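AAR187Cp (Eremothecium gossypii, PDB 3ZIL) probably regulates sister-chromatid cohesion as the Wpl1 protein acting on cohesin, and this chain holds the C-terminal part of it, its all-helical Wap1 domain. Local coordinates at residues E37-R40 / N41-R45; G75-P78 / K79-V82; G127-L130 / V131-Y135. All blocks are in the same frame, centred on the assembly; numbering follows the deposited sequence.

Contact 1: E37-R40 / N41-R45; sequences EHRR and NNMLR
N41 sits one turn of helix 36-52 beyond E37, and its backbone N donates to E37 O at 2.8 Å, a bond bent to 138° at the hydrogen. With CG beside its own backbone N (chi1 -76°), the N41 amide folds back toward the preceding turn. There N41 ND2 donates to a water O at 3.2 Å, and this water donates to E37 OE2. R40 runs out straight and bends at chi3, 75°, which turns its guanidinium edge to N41 OD1; the modelled NH1 separation is too short to be trusted. R40 also reaches A126 O weakly through NH2, and V131 of helix 129-141 touches both N41 and R40. On another side of the helix, R39 is extended from CG to NE and lies alongside M43. The methyl CE of M43 rests 3.6 Å above the plane of the R39 guanidinium, toward its rim. That guanidinium donates to the carbonyls of W71, C72 and G75 and makes a cation-pi contact with W71. The N42 amide stands beside the H38 ring, ND2 over one face; N42 OD1 lies 3.4 Å from H38 NE2, at too poor an angle for a bond, and is hydrogen-bonded to S29 OG instead. Carbonyls at the end of helix 54-72 thus receive the R39 charge, and the helix-end dipole there would probably help to stabilise it.

Contact 2: G75-P78 / K79-V82; sequences GTDP and KQKV
D77 and K79 meet at the side chain of the aspartate: OD1 accepts from K79 N at 2.8 Å, forming an Asx turn, with the donor standing above the carboxylate plane. Q80 N donates to D77 O at 3.0 Å (158° at the hydrogen), closing a type I beta turn from D77 to Q80, with P78 and K79 at its middle positions. A chi1 of 179° carries the D77 carboxylate away from its own backbone N and out over the turn. The side chains of D77 and Q80 cross at about a right angle, the carboxylate and amide planes 41° apart, with Q80 NE2 3.4 Å from D77 OD2 but badly angled for a bond. P78 O is gripped from further along: the K81 chain, bent at chi2, curls back so that NZ donates to it at 3.0 Å. The same ammonium makes a salt bridge with D118, which fixes its position from beyond the turn. Q87 NE2 holds G75 O at the start of the loop. Q80 is the N-cap of helix 81-93, so the turn leads directly into that helix after the loop from helix 54-72. P78 packs on P114 and L115 and T76 on F111, setting the loop against helix 108-116.

Contact 3: G127-L130 / V131-Y135; sequences GSRL and VKLNY
S128 holds its OG between the backbone N and the carbonyl carbon (chi1 74°), which turns the hydroxyl to face V131 N. The amide donates to OG at 3.1 Å (158° at the hydrogen), a capping bond that makes S128 the N-cap of helix 129-141. V131 CG2 lies 3.4 Å from the same OG, while V131 CG1 comes within 4.2 Å of G127 CA, which has no side chain to interfere. K132, bent at chi3 and chi4, folds back past the helix start, and its NZ gives G127 O a weak bond of 3.2 Å. R129, the residue after the cap, kinks at chi2 and brings its guanidinium against L133, one turn on. The methyl CD2 of L133 sits 3.4 Å above the centre of that plane, reached with a chi1 of -110°, well off a staggered value. L133 CD2 is also 4.4 Å from L130 CD1, a looser apolar touch. V131 and K132 lean on I125, and N134 touches L48 of helix 36-52. Backbone bonds such as K132 N to S128 O thus build the turn, S128 OG satisfies V131 N near its start, the K132 ammonium adds its weak bond just before the helix, and a methyl covers one face of the R129 charge.

Overall arrangement
Contact 1 is the partly buried one, within helix 36-52, while contacts 2 and 3 lie at the surface where helices 81-93 and 129-141 begin. All three sit on the same side of the chain's centre. Contact 1 touches both others: L44 CD2 packs 3.6 Å from V131 O of contact 3, and R40 CD meets V82 CG1 of contact 2 at 3.9 Å. Contacts 2 and 3, with centres about 19 Å apart, meet where V82 packs on Y135. Their chemistry follows their place: partly buried arginine and amide groups within a helix, an aspartate-led turn before one helix, and a serine cap at the start of another.

Contact 1: E37-R40 / N41-R45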
ATOM      1  N   GLU A  37     -18.385   6.714  29.973  1.00 34.80           N
ATOM      2  CA  GLU A  37     -19.700   6.487  29.330  1.00 34.42           C
ATOM      3  C   GLU A  37     -20.411   7.823  28.996  1.00 30.18           C
ATOM      4  O   GLU A  37     -21.004   7.971  27.923  1.00 35.33           O
ATOM      5  CB  GLU A  37     -20.611   5.613  30.223  1.00 35.43           C
ATOM      6  CG  GLU A  37     -21.908   5.147  29.537  1.00 42.03           C
ATOM      7  CD  GLU A  37     -22.885   4.417  30.470  1.00 50.05           C
ATOM      8  OE1 GLU A  37     -22.759   4.548  31.709  1.00 59.11           O
ATOM      9  OE2 GLU A  37     -23.811   3.753  29.968  1.00 46.79           O
ATOM     10  N   HIS A  38     -20.390   8.769  29.943  1.00 29.94           N
ATOM     11  CA  HIS A  38     -21.019  10.062  29.779  1.00 28.62           C
ATOM     12  C   HIS A  38     -20.295  10.801  28.678  1.00 23.54           C
ATOM     13  O   HIS A  38     -20.914  11.422  27.802  1.00 23.38           O
ATOM     14  CB  HIS A  38     -20.984  10.854  31.090  1.00 31.40           C
ATOM     15  CG  HIS A  38     -21.688  12.215  31.021  1.00 40.74           C
ATOM     16  ND1 HIS A  38     -23.025  12.373  31.284  1.00 49.18           N
ATOM     17  CD2 HIS A  38     -21.196  13.501  30.734  1.00 43.88           C
ATOM     18  CE1 HIS A  38     -23.363  13.685  31.167  1.00 41.06           C
ATOM     19  NE2 HIS A  38     -22.245  14.376  30.839  1.00 46.93           N
ATOM     20  N   ARG A  39     -18.971  10.816  28.746  1.00 24.15           N
ATOM     21  CA  ARG A  39     -18.157  11.414  27.664  1.00 26.20           C
ATOM     22  C   ARG A  39     -18.583  10.825  26.325  1.00 25.61           C
ATOM     23  O   ARG A  39     -18.969  11.559  25.357  1.00 23.90           O
ATOM     24  CB  ARG A  39     -16.668  11.193  27.925  1.00 24.06           C
ATOM     25  CG  ARG A  39     -15.737  11.583  26.750  1.00 29.79           C
ATOM     26  CD  ARG A  39     -14.240  11.515  27.167  1.00 26.34           C
ATOM     27  NE  ARG A  39     -13.257  11.389  26.073  1.00 27.25           N
ATOM     28  CZ  ARG A  39     -12.902  12.320  25.188  1.00 31.37           C
ATOM     29  NH1 ARG A  39     -13.528  13.526  25.117  1.00 27.50           N
ATOM     30  NH2 ARG A  39     -11.947  12.013  24.291  1.00 26.35           N
ATOM     31  N   ARG A  40     -18.523   9.496  26.268  1.00 26.33           N
ATOM     32  CA  ARG A  40     -18.929   8.788  25.041  1.00 26.20           C
ATOM     33  C   ARG A  40     -20.329   9.228  24.551  1.00 25.26           C
ATOM     34  O   ARG A  40     -20.553   9.336  23.331  1.00 22.26           O
ATOM     35  CB  ARG A  40     -18.904   7.280  25.230  1.00 24.37           C
ATOM     36  CG  ARG A  40     -19.300   6.562  23.968  1.00 26.74           C
ATOM     37  CD  ARG A  40     -19.310   5.058  24.118  1.00 32.96           C
ATOM     38  NE  ARG A  40     -20.393   4.371  24.841  1.00 40.22           N
ATOM     39  CZ  ARG A  40     -21.586   4.826  25.133  1.00 38.81           C
ATOM     40  NH1 ARG A  40     -21.935   6.047  24.771  1.00 45.34           N
ATOM     41  NH2 ARG A  40     -22.440   4.040  25.790  1.00 40.39           N
ATOM     42  N   ASN A  41     -21.248   9.424  25.504  1.00 24.97           N
ATOM     43  CA  ASN A  41     -22.622   9.749  25.171  1.00 25.09           C
ATOM     44  C   ASN A  41     -22.769  11.164  24.626  1.00 22.82           C
ATOM     45  O   ASN A  41     -23.513  11.391  23.641  1.00 20.83           O
ATOM     46  CB  ASN A  41     -23.551   9.487  26.375  1.00 27.27           C
ATOM     47  CG  ASN A  41     -23.831   7.969  26.569  1.00 30.14           C
ATOM     48  OD1 ASN A  41     -23.279   7.123  25.860  1.00 29.56           O
ATOM     49  ND2 ASN A  41     -24.635   7.635  27.523  1.00 27.43           N
ATOM     50  N   ASN A  42     -22.044  12.111  25.234  1.00 20.59           N
ATOM     51  CA  ASN A  42     -22.025  13.456  24.690  1.00 21.82           C
ATOM     52  C   ASN A  42     -21.388  13.394  23.293  1.00 19.73           C
ATOM     53  O   ASN A  42     -21.837  14.102  22.401  1.00 20.11           O
ATOM     54  CB  ASN A  42     -21.232  14.447  25.565  1.00 22.86           C
ATOM     55  CG  ASN A  42     -21.996  14.809  26.869  1.00 27.95           C
ATOM     56  OD1 ASN A  42     -21.481  15.463  27.725  1.00 34.29           O
ATOM     57  ND2 ASN A  42     -23.200  14.385  26.975  1.00 25.75           N
ATOM     58  N   MET A  43     -20.335  12.606  23.127  1.00 18.34           N
ATOM     59  CA  MET A  43     -19.628  12.621  21.774  1.00 19.80           C
ATOM     60  C   MET A  43     -20.611  12.057  20.725  1.00 17.25           C
ATOM     61  O   MET A  43     -20.693  12.536  19.553  1.00 20.40           O
ATOM     62  CB  MET A  43     -18.282  11.836  21.825  1.00 17.63           C
ATOM     63  CG  MET A  43     -17.489  11.905  20.465  1.00 17.88           C
ATOM     64  SD  MET A  43     -15.927  10.990  20.805  1.00 24.10           S
ATOM     65  CE  MET A  43     -15.041  12.043  21.959  1.00 23.99           C
ATOM     66  N   LEU A  44     -21.344  11.025  21.129  1.00 17.91           N
ATOM     67  CA  LEU A  44     -22.354  10.453  20.225  1.00 19.26           C
ATOM     68  C   LEU A  44     -23.397  11.451  19.759  1.00 22.62           C
ATOM     69  O   LEU A  44     -23.731  11.592  18.543  1.00 21.17           O
ATOM     70  CB  LEU A  44     -23.011   9.207  20.854  1.00 21.20           C
ATOM     71  CG  LEU A  44     -24.204   8.551  20.098  1.00 21.50           C
ATOM     72  CD1 LEU A  44     -23.646   8.132  18.711  1.00 20.86           C
ATOM     73  CD2 LEU A  44     -24.800   7.349  20.827  1.00 19.35           C
ATOM     74  N   ARG A  45     -23.917  12.187  20.720  1.00 23.42           N
ATOM     75  CA  ARG A  45     -24.907  13.150  20.475  1.00 21.80           C
ATOM     76  C   ARG A  45     -24.337  14.283  19.610  1.00 23.91           C
ATOM     77  O   ARG A  45     -25.023  14.804  18.718  1.00 20.50           O
ATOM     78  CB  ARG A  45     -25.427  13.602  21.834  1.00 25.84           C
ATOM     79  CG  ARG A  45     -26.288  14.858  21.790  1.00 27.80           C
ATOM     80  CD  ARG A  45     -26.990  14.987  23.175  1.00 31.99           C
ATOM     81  NE  ARG A  45     -27.961  16.048  23.084  1.00 29.31           N
ATOM     82  CZ  ARG A  45     -28.570  16.636  24.100  1.00 32.99           C
ATOM     83  NH1 ARG A  45     -28.315  16.272  25.355  1.00 26.35           N
ATOM     84  NH2 ARG A  45     -29.429  17.638  23.840  1.00 32.40           N
TER
HETATM   85  O   HOH W   1     -25.895   4.790  28.225  1.00 29.89           O

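Contact 2: G75-P78 / K79-V82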
ATOM      1  N   GLY A  75      -8.601  12.458  25.211  1.00 28.47           N
ATOM      2  CA  GLY A  75      -8.199  11.091  25.498  1.00 30.57           C
ATOM      3  C   GLY A  75      -8.468  10.255  24.250  1.00 29.42           C
ATOM      4  O   GLY A  75      -9.525  10.409  23.568  1.00 28.12           O
ATOM      5  N   THR A  76      -7.520   9.396  23.917  1.00 27.61           N
ATOM      6  CA  THR A  76      -7.701   8.456  22.793  1.00 30.65           C
ATOM      7  C   THR A  76      -7.256   7.118  23.386  1.00 32.82           C
ATOM      8  O   THR A  76      -6.329   7.058  24.197  1.00 30.35           O
ATOM      9  CB  THR A  76      -6.826   8.824  21.605  1.00 31.04           C
ATOM     10  OG1 THR A  76      -5.510   9.018  22.083  1.00 37.73           O
ATOM     11  CG2 THR A  76      -7.211  10.163  20.957  1.00 30.92           C
ATOM     12  N   ASP A  77      -7.962   6.060  23.059  1.00 28.30           N
ATOM     13  CA  ASP A  77      -7.581   4.737  23.498  1.00 30.25           C
ATOM     14  C   ASP A  77      -8.125   3.779  22.443  1.00 26.70           C
ATOM     15  O   ASP A  77      -9.330   3.730  22.259  1.00 26.36           O
ATOM     16  CB  ASP A  77      -8.237   4.456  24.878  1.00 32.17           C
ATOM     17  CG  ASP A  77      -7.916   3.069  25.418  1.00 31.04           C
ATOM     18  OD1 ASP A  77      -7.437   2.184  24.680  1.00 32.08           O
ATOM     19  OD2 ASP A  77      -8.194   2.854  26.593  1.00 36.73           O
ATOM     20  N   PRO A  78      -7.233   3.052  21.718  1.00 29.52           N
ATOM     21  CA  PRO A  78      -7.717   2.125  20.701  1.00 26.52           C
ATOM     22  C   PRO A  78      -8.549   0.956  21.245  1.00 27.86           C
ATOM     23  O   PRO A  78      -9.271   0.323  20.478  1.00 28.04           O
ATOM     24  CB  PRO A  78      -6.442   1.644  20.017  1.00 26.59           C
ATOM     25  CG  PRO A  78      -5.410   1.720  21.054  1.00 27.52           C
ATOM     26  CD  PRO A  78      -5.772   2.897  21.940  1.00 27.36           C
ATOM     27  N   LYS A  79      -8.514   0.721  22.556  1.00 28.54           N
ATOM     28  CA  LYS A  79      -9.362  -0.314  23.162  1.00 31.24           C
ATOM     29  C   LYS A  79     -10.808   0.145  23.331  1.00 28.44           C
ATOM     30  O   LYS A  79     -11.679  -0.678  23.508  1.00 30.45           O
ATOM     31  CB  LYS A  79      -8.804  -0.795  24.515  1.00 30.86           C
ATOM     32  CG  LYS A  79      -7.570  -1.687  24.386  1.00 36.41           C
ATOM     33  CD  LYS A  79      -6.823  -1.686  25.721  1.00 42.52           C
ATOM     34  CE  LYS A  79      -5.597  -2.569  25.669  1.00 47.97           C
ATOM     35  NZ  LYS A  79      -4.668  -2.204  26.793  1.00 58.01           N
ATOM     36  N   GLN A  80     -11.071   1.448  23.256  1.00 27.63           N
ATOM     37  CA  GLN A  80     -12.469   1.900  23.408  1.00 29.39           C
ATOM     38  C   GLN A  80     -12.994   2.069  22.031  1.00 27.57           C
ATOM     39  O   GLN A  80     -12.801   3.113  21.415  1.00 28.67           O
ATOM     40  CB  GLN A  80     -12.561   3.180  24.248  1.00 32.29           C
ATOM     41  CG  GLN A  80     -12.095   2.891  25.687  1.00 35.41           C
ATOM     42  CD  GLN A  80     -11.787   4.107  26.537  1.00 40.28           C
ATOM     43  OE1 GLN A  80     -11.991   5.264  26.153  1.00 48.07           O
ATOM     44  NE2 GLN A  80     -11.286   3.846  27.717  1.00 48.82           N
ATOM     45  N   LYS A  81     -13.655   1.034  21.533  1.00 27.06           N
ATOM     46  CA  LYS A  81     -13.929   1.000  20.083  1.00 25.86           C
ATOM     47  C   LYS A  81     -14.992   2.000  19.645  1.00 24.47           C
ATOM     48  O   LYS A  81     -14.859   2.588  18.573  1.00 20.35           O
ATOM     49  CB  LYS A  81     -14.293  -0.383  19.613  1.00 24.91           C
ATOM     50  CG  LYS A  81     -13.217  -1.440  19.797  1.00 25.54           C
ATOM     51  CD  LYS A  81     -12.166  -1.203  18.700  1.00 28.86           C
ATOM     52  CE  LYS A  81     -11.039  -2.189  18.824  1.00 32.41           C
ATOM     53  NZ  LYS A  81      -9.870  -1.531  18.227  1.00 38.08           N
ATOM     54  N   VAL A  82     -16.034   2.224  20.470  1.00 23.56           N
ATOM     55  CA  VAL A  82     -17.139   3.040  20.027  1.00 23.38           C
ATOM     56  C   VAL A  82     -16.695   4.513  20.042  1.00 21.42           C
ATOM     57  O   VAL A  82     -16.897   5.230  19.081  1.00 24.78           O
ATOM     58  CB  VAL A  82     -18.474   2.835  20.830  1.00 23.51           C
ATOM     59  CG1 VAL A  82     -19.460   3.943  20.433  1.00 21.05           C
ATOM     60  CG2 VAL A  82     -19.065   1.468  20.574  1.00 23.65           C
TER

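Contact 3: G127-L130 / V131-Y135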
ATOM      1  N   GLY A 127     -25.604   0.671  26.742  1.00 36.67           N
ATOM      2  CA  GLY A 127     -26.183   1.977  27.040  1.00 37.91           C
ATOM      3  C   GLY A 127     -27.674   1.974  27.183  1.00 35.30           C
ATOM      4  O   GLY A 127     -28.316   0.953  26.977  1.00 35.42           O
ATOM      5  N   SER A 128     -28.239   3.122  27.535  1.00 31.65           N
ATOM      6  CA  SER A 128     -29.698   3.240  27.518  1.00 31.27           C
ATOM      7  C   SER A 128     -30.304   2.833  26.133  1.00 34.02           C
ATOM      8  O   SER A 128     -29.601   2.680  25.090  1.00 33.68           O
ATOM      9  CB  SER A 128     -30.094   4.655  27.864  1.00 29.04           C
ATOM     10  OG  SER A 128     -29.819   5.514  26.771  1.00 28.82           O
ATOM     11  N   ARG A 129     -31.616   2.716  26.106  1.00 30.55           N
ATOM     12  CA  ARG A 129     -32.338   2.471  24.864  1.00 34.22           C
ATOM     13  C   ARG A 129     -32.116   3.570  23.857  1.00 31.75           C
ATOM     14  O   ARG A 129     -31.874   3.333  22.657  1.00 24.78           O
ATOM     15  CB  ARG A 129     -33.857   2.316  25.125  1.00 42.79           C
ATOM     16  CG  ARG A 129     -34.707   2.184  23.858  1.00 52.09           C
ATOM     17  CD  ARG A 129     -36.034   2.935  23.970  1.00 63.67           C
ATOM     18  NE  ARG A 129     -36.873   2.928  22.758  1.00 64.96           N
ATOM     19  CZ  ARG A 129     -37.334   4.018  22.136  1.00 71.89           C
ATOM     20  NH1 ARG A 129     -37.019   5.235  22.580  1.00 74.34           N
ATOM     21  NH2 ARG A 129     -38.106   3.895  21.051  1.00 69.05           N
ATOM     22  N   LEU A 130     -32.282   4.811  24.299  1.00 33.86           N
ATOM     23  CA  LEU A 130     -32.097   5.930  23.366  1.00 28.64           C
ATOM     24  C   LEU A 130     -30.638   6.035  22.803  1.00 28.42           C
ATOM     25  O   LEU A 130     -30.472   6.448  21.623  1.00 25.06           O
ATOM     26  CB  LEU A 130     -32.507   7.227  23.993  1.00 29.28           C
ATOM     27  CG  LEU A 130     -32.573   8.450  23.071  1.00 32.43           C
ATOM     28  CD1 LEU A 130     -33.384   8.192  21.787  1.00 32.36           C
ATOM     29  CD2 LEU A 130     -33.167   9.624  23.844  1.00 28.38           C
ATOM     30  N   VAL A 131     -29.632   5.715  23.668  1.00 28.55           N
ATOM     31  CA  VAL A 131     -28.207   5.682  23.312  1.00 25.03           C
ATOM     32  C   VAL A 131     -28.073   4.679  22.159  1.00 25.68           C
ATOM     33  O   VAL A 131     -27.494   5.002  21.109  1.00 24.42           O
ATOM     34  CB  VAL A 131     -27.270   5.397  24.529  1.00 25.18           C
ATOM     35  CG1 VAL A 131     -25.903   4.860  24.046  1.00 20.44           C
ATOM     36  CG2 VAL A 131     -27.001   6.673  25.365  1.00 23.80           C
ATOM     37  N   LYS A 132     -28.658   3.477  22.319  1.00 27.83           N
ATOM     38  CA  LYS A 132     -28.539   2.424  21.322  1.00 28.62           C
ATOM     39  C   LYS A 132     -29.248   2.805  20.020  1.00 29.19           C
ATOM     40  O   LYS A 132     -28.720   2.589  18.912  1.00 26.23           O
ATOM     41  CB  LYS A 132     -29.124   1.111  21.849  1.00 32.40           C
ATOM     42  CG  LYS A 132     -28.321   0.387  22.894  1.00 32.12           C
ATOM     43  CD  LYS A 132     -29.229  -0.714  23.452  1.00 34.03           C
ATOM     44  CE  LYS A 132     -28.397  -1.916  23.812  1.00 34.03           C
ATOM     45  NZ  LYS A 132     -28.292  -1.778  25.252  1.00 42.07           N
ATOM     46  N   LEU A 133     -30.449   3.382  20.131  1.00 30.85           N
ATOM     47  CA  LEU A 133     -31.122   3.912  18.923  1.00 30.08           C
ATOM     48  C   LEU A 133     -30.293   4.978  18.244  1.00 29.23           C
ATOM     49  O   LEU A 133     -30.223   5.018  17.011  1.00 30.46           O
ATOM     50  CB  LEU A 133     -32.454   4.543  19.250  1.00 34.52           C
ATOM     51  CG  LEU A 133     -33.789   3.940  18.846  1.00 45.39           C
ATOM     52  CD1 LEU A 133     -33.783   2.427  18.654  1.00 42.03           C
ATOM     53  CD2 LEU A 133     -34.775   4.408  19.911  1.00 41.70           C
ATOM     54  N   ASN A 134     -29.727   5.903  19.021  1.00 27.12           N
ATOM     55  CA  ASN A 134     -28.906   6.997  18.442  1.00 27.73           C
ATOM     56  C   ASN A 134     -27.681   6.474  17.715  1.00 22.19           C
ATOM     57  O   ASN A 134     -27.268   6.998  16.667  1.00 21.38           O
ATOM     58  CB  ASN A 134     -28.466   8.027  19.516  1.00 28.74           C
ATOM     59  CG  ASN A 134     -29.546   9.078  19.803  1.00 32.49           C
ATOM     60  OD1 ASN A 134     -30.548   9.197  19.086  1.00 33.05           O
ATOM     61  ND2 ASN A 134     -29.329   9.851  20.829  1.00 29.44           N
ATOM     62  N   TYR A 135     -27.120   5.421  18.285  1.00 22.65           N
ATOM     63  CA  TYR A 135     -25.923   4.769  17.723  1.00 25.81           C
ATOM     64  C   TYR A 135     -26.198   4.073  16.393  1.00 26.74           C
ATOM     65  O   TYR A 135     -25.500   4.337  15.430  1.00 24.33           O
ATOM     66  CB  TYR A 135     -25.395   3.771  18.715  1.00 24.07           C
ATOM     67  CG  TYR A 135     -24.194   3.030  18.232  1.00 25.63           C
ATOM     68  CD1 TYR A 135     -22.989   3.722  17.977  1.00 25.31           C
ATOM     69  CD2 TYR A 135     -24.215   1.624  18.099  1.00 25.29           C
ATOM     70  CE1 TYR A 135     -21.827   3.019  17.597  1.00 28.42           C
ATOM     71  CE2 TYR A 135     -23.072   0.921  17.675  1.00 27.14           C
ATOM     72  CZ  TYR A 135     -21.872   1.634  17.417  1.00 26.60           C
ATOM     73  OH  TYR A 135     -20.716   0.952  16.997  1.00 27.27           O
TER